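Local coordinates for SnoK (Streptomyces nogalater, PDB 5EPA), which acts as a non-heme iron, 2-oxoglutarate-dependent carbocyclase in the biosynthesis of nogalamycin in Streptomyces nogalater, at residues 133-138 and 220-225; 142-147 and 216-221; 177-182 and 192-197. All blocks are in the same frame, centred on the assembly; numbering follows the deposited sequence.

Contact 1: residues 133-138 and 220-225; sequences HDDETG and TVHMAE. With FE (Fe (III) ion), chain G; AKG (2-oxoglutaric acid), chain H.
H133 and H222 converge on one iron(III) ion, with H133 NE2 and H222 NE2 each 2.1 Å from FE. The imidazole planes stand obliquely, 63° apart. H133 NE2 and H222 NE2 come within 2.9 Å of each other because they share the metal, not because they bond. D135 supplies a single carboxylate oxygen, OD1, 1.9 Å from FE; this atom also lies at the edge of the H222 ring, in its plane, near CE1. The 2-oxoglutarate, chelating through O2 and O5, and one water bring the ligands to six. H133 and H222 leave the strand pair on one face, and in both CG sits between the backbone N and the carbonyl carbon (chi1 63° and 61°), which swings the two NE2 atoms to the iron.

A second shell fixes these groups. H222 ND1 donates to T220 O at 2.9 Å, in the plane of its own ring, which holds the ring's rotation; H133 ND1 is hydrogen-bonded to L131 O, and H216 NE2 bonds D135 OD2. A water accepts from D135 N and donates to T220 O. In the backbone, H133 and H222 form an antiparallel hydrogen-bonded pair, H133 N to H222 O 3.0 Å and H222 N to H133 O 2.9 Å. Beyond them D134 OD1 accepts from T137 N at 2.9 Å, an Asx motif spanning D134 to T137, while D134 OD2 pairs with R173. The whole is the His-X-Asp...His facial triad in the double-stranded beta-helix of the PhyH family, within the cupin clan.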
loop_
_atom_site.group_PDB
_atom_site.type_symbol
_atom_site.label_atom_id
_atom_site.label_comp_id
_atom_site.label_asym_id
_atom_site.label_seq_id
_atom_site.Cartn_x
_atom_site.Cartn_y
_atom_site.Cartn_z
ATOM N N HIS A 133 -8.831 -2.866 -7.019
ATOM C CA HIS A 133 -7.709 -2.844 -7.964
ATOM C C HIS A 133 -6.601 -3.745 -7.494
ATOM O O HIS A 133 -6.656 -4.260 -6.385
ATOM C CB HIS A 133 -7.154 -1.396 -8.093
ATOM C CG HIS A 133 -6.582 -0.847 -6.810
ATOM N ND1 HIS A 133 -7.371 -0.395 -5.777
ATOM C CD2 HIS A 133 -5.295 -0.704 -6.389
ATOM C CE1 HIS A 133 -6.595 -0.001 -4.774
ATOM N NE2 HIS A 133 -5.316 -0.213 -5.091
ATOM N N ASP A 134 -5.580 -3.920 -8.323
ATOM C CA ASP A 134 -4.291 -4.385 -7.842
ATOM C C ASP A 134 -3.291 -3.247 -8.047
ATOM O O ASP A 134 -3.583 -2.276 -8.731
ATOM C CB ASP A 134 -3.819 -5.660 -8.497
ATOM C CG ASP A 134 -3.524 -5.516 -10.015
ATOM O OD1 ASP A 134 -2.950 -4.495 -10.453
ATOM O OD2 ASP A 134 -3.857 -6.481 -10.759
ATOM N N ASP A 135 -2.171 -3.307 -7.352
ATOM C CA ASP A 135 -1.263 -2.147 -7.320
ATOM C C ASP A 135 -0.353 -2.157 -8.531
ATOM O O ASP A 135 0.006 -1.112 -9.041
ATOM C CB ASP A 135 -0.469 -2.149 -6.037
ATOM C CG ASP A 135 -1.308 -1.796 -4.807
ATOM O OD1 ASP A 135 -2.327 -1.017 -4.838
ATOM O OD2 ASP A 135 -0.895 -2.342 -3.764
ATOM N N GLU A 136 -0.007 -3.354 -8.996
ATOM C CA GLU A 136 0.832 -3.528 -10.157
ATOM C C GLU A 136 0.354 -2.693 -11.325
ATOM O O GLU A 136 1.147 -2.092 -12.056
ATOM C CB GLU A 136 0.889 -5.028 -10.518
ATOM C CG GLU A 136 1.632 -5.380 -11.782
ATOM C CD GLU A 136 1.640 -6.891 -12.056
ATOM O OE1 GLU A 136 0.557 -7.509 -12.300
ATOM O OE2 GLU A 136 2.760 -7.476 -12.002
ATOM N N THR A 137 -0.934 -2.677 -11.527
ATOM C CA THR A 137 -1.521 -2.017 -12.680
ATOM C C THR A 137 -1.154 -0.520 -12.748
ATOM O O THR A 137 -0.898 0.030 -13.812
ATOM C CB THR A 137 -3.050 -2.181 -12.620
ATOM O OG1 THR A 137 -3.395 -3.598 -12.690
ATOM C CG2 THR A 137 -3.732 -1.443 -13.733
ATOM N N GLY A 138 -1.137 0.129 -11.589
ATOM C CA GLY A 138 -0.805 1.544 -11.486
ATOM C C GLY A 138 0.628 1.931 -11.094
ATOM O O GLY A 138 0.914 3.112 -10.898
ATOM N N THR A 220 -2.192 -8.762 -5.562
ATOM C CA THR A 220 -3.343 -9.077 -4.740
ATOM C C THR A 220 -4.435 -8.038 -5.010
ATOM O O THR A 220 -4.206 -6.829 -4.887
ATOM C CB THR A 220 -2.995 -9.103 -3.262
ATOM O OG1 THR A 220 -2.009 -10.109 -3.046
ATOM C CG2 THR A 220 -4.245 -9.415 -2.411
ATOM N N VAL A 221 -5.606 -8.522 -5.397
ATOM C CA VAL A 221 -6.749 -7.670 -5.600
ATOM C C VAL A 221 -7.234 -7.194 -4.228
ATOM O O VAL A 221 -7.470 -8.011 -3.326
ATOM C CB VAL A 221 -7.854 -8.391 -6.385
ATOM C CG1 VAL A 221 -9.105 -7.552 -6.500
ATOM C CG2 VAL A 221 -7.361 -8.701 -7.777
ATOM N N HIS A 222 -7.443 -5.894 -4.105
ATOM C CA HIS A 222 -7.913 -5.339 -2.870
ATOM C C HIS A 222 -8.768 -4.095 -3.062
ATOM O O HIS A 222 -8.866 -3.521 -4.141
ATOM C CB HIS A 222 -6.710 -5.025 -1.973
ATOM C CG HIS A 222 -5.755 -4.018 -2.550
ATOM N ND1 HIS A 222 -4.845 -4.350 -3.525
ATOM C CD2 HIS A 222 -5.554 -2.699 -2.285
ATOM C CE1 HIS A 222 -4.128 -3.275 -3.844
ATOM N NE2 HIS A 222 -4.551 -2.237 -3.124
ATOM N N MET A 223 -9.356 -3.649 -1.969
ATOM C CA MET A 223 -10.267 -2.524 -1.988
ATOM C C MET A 223 -10.390 -1.965 -0.564
ATOM O O MET A 223 -9.799 -2.514 0.347
ATOM C CB MET A 223 -11.617 -2.996 -2.559
ATOM C CG MET A 223 -12.426 -3.858 -1.596
ATOM S SD MET A 223 -13.480 -5.037 -2.456
ATOM C CE MET A 223 -12.256 -6.298 -2.848
ATOM N N ALA A 224 -11.176 -0.911 -0.368
ATOM C CA ALA A 224 -11.493 -0.452 0.989
ATOM C C ALA A 224 -12.899 0.084 1.133
ATOM O O ALA A 224 -13.453 0.613 0.205
ATOM C CB ALA A 224 -10.503 0.614 1.435
ATOM N N GLU A 225 -13.434 -0.024 2.337
ATOM C CA GLU A 225 -14.756 0.516 2.681
ATOM C C GLU A 225 -14.759 2.008 2.685
ATOM O O GLU A 225 -13.737 2.636 2.888
ATOM C CB GLU A 225 -15.152 0.144 4.118
ATOM C CG GLU A 225 -15.204 -1.327 4.424
ATOM C CD GLU A 225 -16.133 -2.040 3.473
ATOM O OE1 GLU A 225 -17.339 -1.756 3.536
ATOM O OE2 GLU A 225 -15.635 -2.856 2.654
HETATM FE FE FE G . -3.732 -0.344 -3.701
HETATM C C1 AKG H . -3.024 0.361 -1.099
HETATM O O1 AKG H . -2.376 0.511 -0.033
HETATM O O2 AKG H . -2.606 -0.190 -2.153
HETATM C C2 AKG H . -4.387 0.878 -1.193
HETATM O O5 AKG H . -4.926 0.669 -2.270
HETATM C C3 AKG H . -5.034 1.600 -0.038
HETATM C C4 AKG H . -6.376 2.280 -0.322
HETATM C C5 AKG H . -6.939 2.910 0.966
HETATM O O3 AKG H . -6.184 3.231 1.941
HETATM O O4 AKG H . -8.151 3.118 1.068
HETATM O O HOH W 1 -1.945 -5.314 -5.069
HETATM O O HOH W 2 -2.965 1.583 -4.315
#

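Contact 2: residues 142-147 and 216-221. With AKG (2-oxoglutaric acid), chain H.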
loop_
_atom_site.group_PDB
_atom_site.type_symbol
_atom_site.label_atom_id
_atom_site.label_comp_id
_atom_site.label_asym_id
_atom_site.label_seq_id
_atom_site.Cartn_x
_atom_site.Cartn_y
_atom_site.Cartn_z
ATOM N N ASN A 142 8.675 -1.789 -14.524
ATOM C CA ASN A 142 8.816 -3.078 -15.148
ATOM C C ASN A 142 9.353 -3.983 -14.108
ATOM O O ASN A 142 9.856 -3.538 -13.063
ATOM C CB ASN A 142 9.878 -3.126 -16.217
ATOM C CG ASN A 142 9.479 -2.387 -17.443
ATOM O OD1 ASN A 142 8.422 -2.658 -17.993
ATOM N ND2 ASN A 142 10.353 -1.470 -17.926
ATOM N N GLU A 143 9.279 -5.268 -14.409
ATOM C CA GLU A 143 10.147 -6.216 -13.735
ATOM C C GLU A 143 9.632 -6.528 -12.327
ATOM O O GLU A 143 10.409 -6.730 -11.352
ATOM C CB GLU A 143 11.583 -5.668 -13.741
ATOM C CG GLU A 143 12.520 -6.772 -14.025
ATOM C CD GLU A 143 12.353 -7.341 -15.418
ATOM O OE1 GLU A 143 12.255 -6.592 -16.425
ATOM O OE2 GLU A 143 12.331 -8.585 -15.503
ATOM N N LEU A 144 8.302 -6.575 -12.209
ATOM C CA LEU A 144 7.771 -6.872 -10.860
ATOM C C LEU A 144 7.572 -8.321 -10.608
ATOM O O LEU A 144 7.021 -9.063 -11.434
ATOM C CB LEU A 144 6.547 -6.087 -10.342
ATOM C CG LEU A 144 6.683 -4.607 -10.663
ATOM C CD1 LEU A 144 5.512 -3.840 -10.097
ATOM C CD2 LEU A 144 8.000 -4.061 -10.130
ATOM N N SER A 145 7.986 -8.690 -9.406
ATOM C CA SER A 145 7.933 -10.047 -8.985
ATOM C C SER A 145 7.465 -10.129 -7.534
ATOM O O SER A 145 6.403 -10.677 -7.263
ATOM C CB SER A 145 9.311 -10.640 -9.186
ATOM O OG SER A 145 9.340 -11.984 -8.787
ATOM N N ALA A 146 8.244 -9.581 -6.614
ATOM C CA ALA A 146 7.953 -9.718 -5.201
ATOM C C ALA A 146 7.498 -8.421 -4.587
ATOM O O ALA A 146 7.362 -8.322 -3.381
ATOM C CB ALA A 146 9.182 -10.235 -4.482
ATOM N N THR A 147 7.301 -7.397 -5.412
ATOM C CA THR A 147 6.849 -6.113 -4.922
ATOM C C THR A 147 5.593 -6.274 -4.044
ATOM O O THR A 147 4.627 -6.962 -4.429
ATOM C CB THR A 147 6.587 -5.144 -6.076
ATOM O OG1 THR A 147 7.813 -4.836 -6.720
ATOM C CG2 THR A 147 5.972 -3.838 -5.615
ATOM N N HIS A 216 0.353 -6.585 1.579
ATOM C CA HIS A 216 -0.245 -7.260 0.414
ATOM C C HIS A 216 0.630 -7.179 -0.829
ATOM O O HIS A 216 1.202 -6.131 -1.159
ATOM C CB HIS A 216 -1.719 -6.757 0.131
ATOM C CG HIS A 216 -1.816 -5.342 -0.342
ATOM N ND1 HIS A 216 -1.946 -4.288 0.520
ATOM C CD2 HIS A 216 -1.760 -4.802 -1.582
ATOM C CE1 HIS A 216 -1.962 -3.156 -0.159
ATOM N NE2 HIS A 216 -1.900 -3.444 -1.440
ATOM N N HIS A 217 0.665 -8.293 -1.543
ATOM C CA HIS A 217 1.398 -8.392 -2.805
ATOM C C HIS A 217 0.854 -7.464 -3.892
ATOM O O HIS A 217 -0.310 -7.076 -3.875
ATOM C CB HIS A 217 1.383 -9.822 -3.278
ATOM C CG HIS A 217 2.325 -10.104 -4.402
ATOM N ND1 HIS A 217 1.965 -9.966 -5.721
ATOM C CD2 HIS A 217 3.594 -10.572 -4.406
ATOM C CE1 HIS A 217 2.977 -10.313 -6.495
ATOM N NE2 HIS A 217 3.981 -10.684 -5.720
ATOM N N CYS A 218 1.717 -7.069 -4.822
ATOM C CA CYS A 218 1.348 -6.086 -5.878
ATOM C C CYS A 218 0.297 -6.606 -6.871
ATOM O O CYS A 218 -0.270 -5.839 -7.640
ATOM C CB CYS A 218 2.572 -5.577 -6.658
ATOM S SG CYS A 218 3.469 -6.858 -7.605
ATOM N N ARG A 219 0.054 -7.907 -6.849
ATOM C CA ARG A 219 -1.008 -8.542 -7.648
ATOM C C ARG A 219 -2.228 -8.929 -6.879
ATOM O O ARG A 219 -3.196 -9.417 -7.473
ATOM C CB ARG A 219 -0.476 -9.776 -8.350
ATOM C CG ARG A 219 0.374 -9.406 -9.523
ATOM C CD ARG A 219 0.891 -10.636 -10.205
ATOM N NE ARG A 219 1.944 -10.250 -11.116
ATOM C CZ ARG A 219 2.562 -11.089 -11.926
ATOM N NH1 ARG A 219 2.223 -12.351 -11.946
ATOM N NH2 ARG A 219 3.523 -10.649 -12.703
ATOM N N THR A 220 -2.192 -8.762 -5.562
ATOM C CA THR A 220 -3.343 -9.077 -4.740
ATOM C C THR A 220 -4.435 -8.038 -5.010
ATOM O O THR A 220 -4.206 -6.829 -4.887
ATOM C CB THR A 220 -2.995 -9.103 -3.262
ATOM O OG1 THR A 220 -2.009 -10.109 -3.046
ATOM C CG2 THR A 220 -4.245 -9.415 -2.411
ATOM N N VAL A 221 -5.606 -8.522 -5.397
ATOM C CA VAL A 221 -6.749 -7.670 -5.600
ATOM C C VAL A 221 -7.234 -7.194 -4.228
ATOM O O VAL A 221 -7.470 -8.011 -3.326
ATOM C CB VAL A 221 -7.854 -8.391 -6.385
ATOM C CG1 VAL A 221 -9.105 -7.552 -6.500
ATOM C CG2 VAL A 221 -7.361 -8.701 -7.777
HETATM C C1 AKG H . -3.024 0.361 -1.099
HETATM O O1 AKG H . -2.376 0.511 -0.033
HETATM O O2 AKG H . -2.606 -0.190 -2.153
HETATM C C2 AKG H . -4.387 0.878 -1.193
HETATM O O5 AKG H . -4.926 0.669 -2.270
HETATM C C3 AKG H . -5.034 1.600 -0.038
HETATM C C4 AKG H . -6.376 2.280 -0.322
HETATM C C5 AKG H . -6.939 2.910 0.966
HETATM O O3 AKG H . -6.184 3.231 1.941
HETATM O O4 AKG H . -8.151 3.118 1.068
#
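H217 and C218 meet S145 and T147 in a contact between a loop and a beta turn, where strand 148-153 begins and its antiparallel neighbour 213-217 ends, in the larger sheet of the double-stranded beta-helix. The loop 142-147 leads into strand 148-153; strand 213-217 runs out into a type I turn from H217 to T220, closed by T220 N to H217 O. Two bonds join loop and turn. H217 NE2 donates to S145 O at 2.9 Å, the oxygen tilted somewhat from the ring plane, and C218 N donates to T147 O, also 2.9 Å. T147 O lies over one face of the same imidazole, offset toward its rim.

CG of H217 lies anti to the backbone N (chi1 -168°), carrying the ring across to S145. At its other nitrogen, ND1 accepts from R219 N at 3.0 Å, so both ring nitrogens are engaged and the ring is held from turning; the pattern is consistent with a proton on NE2. Apolar contact adds to this: C218 SG comes 3.9 Å from T147 CB and 4.2 Å from L144 CB. T147 OG1 turns to D242 instead. The extended R219 runs past L144 O without bonding it and forms a salt bridge through NE with E136. One residue back from H217 along strand 213-217, H216 NE2 makes a weak hydrogen bond, 3.4 Å long, to 2-oxoglutarate O2.

Contact 3: residues 177-182 and 192-197; sequences DRQEHM and ADVWPD
D177 and W195 form the close part of this surface contact: D177 CG lies 3.4 Å from W195 CD1, the two side chains crossing at about a right angle with the carboxylate and indole planes 39° apart. W195 is the first residue to leave helical geometry after helix 191-194, and its CB rests 3.6 Å from D177 O. V194, the last residue of that short helix, packs against the neighbouring backbone. Its CG1, anti to the backbone N (chi1 177°), reaches D177 O and Q179 N, each 3.6 Å from V194 CG1. No hydrogen bond crosses between 177-182 and 192-197, and the fit rests on van der Waals contact. R173 ties the two together from outside, bonding D177 O and making a cation-pi contact with the W195 indole.

The fit slackens on the solvent side. There the exposed P196 brings CD no closer than 3.8 Å to D177 OD1, and Q179 OE1 stands 4.3 Å from V194 CG2. The R178 side chain leaves the backbone away from 192-197, and R178 NH1 makes a salt bridge with E180 OE2 (2.8 Å), weak as a hydrogen bond, which R175 extends. With an alanine here in place of D177, the carboxylate beside the indole would be gone, which would probably open a gap at W195 CD1 and P196 CD and cost the indole that neighbour.

Here a helix end folds back on an irregular stretch in the long connection between strands 164-166 and 204-206, neighbours in the smaller sheet of the double-stranded beta-helix.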
loop_
_atom_site.group_PDB
_atom_site.type_symbol
_atom_site.label_atom_id
_atom_site.label_comp_id
_atom_site.label_asym_id
_atom_site.label_seq_id
_atom_site.Cartn_x
_atom_site.Cartn_y
_atom_site.Cartn_z
ATOM N N ASP A 177 -5.997 -13.019 -16.729
ATOM C CA ASP A 177 -6.887 -12.505 -15.692
ATOM C C ASP A 177 -6.317 -11.268 -14.962
ATOM O O ASP A 177 -6.853 -10.843 -13.967
ATOM C CB ASP A 177 -7.174 -13.607 -14.682
ATOM C CG ASP A 177 -8.032 -14.734 -15.257
ATOM O OD1 ASP A 177 -8.870 -14.471 -16.129
ATOM O OD2 ASP A 177 -7.863 -15.890 -14.841
ATOM N N ARG A 178 -5.241 -10.712 -15.482
ATOM C CA ARG A 178 -4.586 -9.543 -14.900
ATOM C C ARG A 178 -4.508 -8.412 -15.890
ATOM O O ARG A 178 -4.316 -8.626 -17.081
ATOM C CB ARG A 178 -3.153 -9.847 -14.584
ATOM C CG ARG A 178 -2.990 -10.710 -13.390
ATOM C CD ARG A 178 -1.550 -10.675 -12.956
ATOM N NE ARG A 178 -0.797 -11.740 -13.613
ATOM C CZ ARG A 178 0.246 -11.579 -14.422
ATOM N NH1 ARG A 178 0.711 -10.362 -14.711
ATOM N NH2 ARG A 178 0.836 -12.656 -14.954
ATOM N N GLN A 179 -4.687 -7.201 -15.411
ATOM C CA GLN A 179 -4.516 -6.076 -16.295
ATOM C C GLN A 179 -3.024 -5.738 -16.550
ATOM O O GLN A 179 -2.663 -5.383 -17.665
ATOM C CB GLN A 179 -5.245 -4.868 -15.785
ATOM C CG GLN A 179 -5.176 -3.718 -16.775
ATOM C CD GLN A 179 -6.280 -2.732 -16.585
ATOM O OE1 GLN A 179 -6.927 -2.698 -15.529
ATOM N NE2 GLN A 179 -6.488 -1.868 -17.583
ATOM N N GLU A 180 -2.189 -5.888 -15.518
ATOM C CA GLU A 180 -0.729 -5.526 -15.517
ATOM C C GLU A 180 -0.267 -4.076 -15.516
ATOM O O GLU A 180 0.631 -3.747 -14.735
ATOM C CB GLU A 180 0.079 -6.113 -16.689
ATOM C CG GLU A 180 0.146 -7.650 -16.687
ATOM C CD GLU A 180 1.462 -8.199 -17.246
ATOM O OE1 GLU A 180 2.362 -7.411 -17.661
ATOM O OE2 GLU A 180 1.601 -9.444 -17.253
ATOM N N HIS A 181 -0.721 -3.271 -16.477
ATOM C CA HIS A 181 -0.165 -1.968 -16.627
ATOM C C HIS A 181 -1.042 -1.026 -17.380
ATOM O O HIS A 181 -1.477 -1.363 -18.471
ATOM C CB HIS A 181 1.189 -1.999 -17.304
ATOM C CG HIS A 181 1.916 -0.683 -17.233
ATOM N ND1 HIS A 181 2.431 -0.185 -16.046
ATOM C CD2 HIS A 181 2.220 0.229 -18.189
ATOM C CE1 HIS A 181 3.027 0.971 -16.277
ATOM N NE2 HIS A 181 2.910 1.245 -17.569
ATOM N N MET A 182 -1.270 0.160 -16.810
ATOM C CA MET A 182 -1.930 1.239 -17.533
ATOM C C MET A 182 -0.943 2.297 -17.997
ATOM O O MET A 182 -0.282 2.925 -17.177
ATOM C CB MET A 182 -2.991 1.887 -16.657
ATOM C CG MET A 182 -4.262 1.039 -16.513
ATOM S SD MET A 182 -5.641 1.922 -15.771
ATOM C CE MET A 182 -4.819 2.869 -14.483
ATOM N N ALA A 192 -14.272 -7.171 -13.521
ATOM C CA ALA A 192 -15.004 -8.336 -14.011
ATOM C C ALA A 192 -14.756 -8.591 -15.498
ATOM O O ALA A 192 -14.890 -9.718 -15.946
ATOM C CB ALA A 192 -16.484 -8.199 -13.748
ATOM N N ASP A 193 -14.416 -7.551 -16.264
ATOM C CA ASP A 193 -14.093 -7.739 -17.710
ATOM C C ASP A 193 -12.684 -8.315 -17.911
ATOM O O ASP A 193 -12.470 -9.174 -18.732
ATOM C CB ASP A 193 -14.234 -6.424 -18.471
ATOM C CG ASP A 193 -15.696 -5.956 -18.578
ATOM O OD1 ASP A 193 -16.607 -6.790 -18.744
ATOM O OD2 ASP A 193 -15.957 -4.745 -18.481
ATOM N N VAL A 194 -11.750 -7.850 -17.078
ATOM C CA VAL A 194 -10.392 -8.381 -17.029
ATOM C C VAL A 194 -10.336 -9.808 -16.466
ATOM O O VAL A 194 -9.711 -10.690 -17.038
ATOM C CB VAL A 194 -9.529 -7.528 -16.108
ATOM C CG1 VAL A 194 -8.139 -8.121 -16.008
ATOM C CG2 VAL A 194 -9.448 -6.077 -16.584
ATOM N N TRP A 195 -10.985 -10.010 -15.323
ATOM C CA TRP A 195 -11.016 -11.284 -14.595
ATOM C C TRP A 195 -12.455 -11.804 -14.431
ATOM O O TRP A 195 -13.098 -11.495 -13.462
ATOM C CB TRP A 195 -10.405 -11.069 -13.216
ATOM C CG TRP A 195 -10.190 -12.293 -12.400
ATOM C CD1 TRP A 195 -10.160 -13.580 -12.837
ATOM C CD2 TRP A 195 -9.960 -12.343 -11.000
ATOM N NE1 TRP A 195 -9.911 -14.423 -11.801
ATOM C CE2 TRP A 195 -9.788 -13.693 -10.656
ATOM C CE3 TRP A 195 -9.890 -11.375 -9.991
ATOM C CZ2 TRP A 195 -9.527 -14.109 -9.360
ATOM C CZ3 TRP A 195 -9.635 -11.785 -8.697
ATOM C CH2 TRP A 195 -9.469 -13.153 -8.394
ATOM N N PRO A 196 -12.963 -12.552 -15.410
ATOM C CA PRO A 196 -14.395 -12.911 -15.397
ATOM C C PRO A 196 -14.888 -13.568 -14.117
ATOM O O PRO A 196 -16.040 -13.390 -13.735
ATOM C CB PRO A 196 -14.517 -13.886 -16.558
ATOM C CG PRO A 196 -13.455 -13.431 -17.500
ATOM C CD PRO A 196 -12.306 -12.963 -16.653
ATOM N N ASP A 197 -14.022 -14.298 -13.452
ATOM C CA ASP A 197 -14.410 -14.991 -12.229
ATOM C C ASP A 197 -14.367 -14.107 -10.963
ATOM O O ASP A 197 -14.751 -14.565 -9.882
ATOM C CB ASP A 197 -13.520 -16.202 -12.052
ATOM C CG ASP A 197 -14.220 -17.344 -11.357
ATOM O OD1 ASP A 197 -15.274 -17.812 -11.843
ATOM O OD2 ASP A 197 -13.712 -17.756 -10.276
#

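From the N terminus, strand 130-133 runs into 133-138, then 142-147 leads to strand 148-153. The first loop to close is the shortest: contact 3 joins 177-182 to 192-197 across nine residues, in the excursion between strands 164-166 and 204-206. Contact 2 then closes a 68-residue loop around it, and contact 1, sharing T220 and V221, closes the outermost, of 81 residues; none cross. Contact 2 belongs to the larger sheet and contact 1 to the smaller, joined by E136 N to C218 O. Contact 3 leans on contact 1 through M182 N to T137 O, and on contact 2 where V221 touches W195.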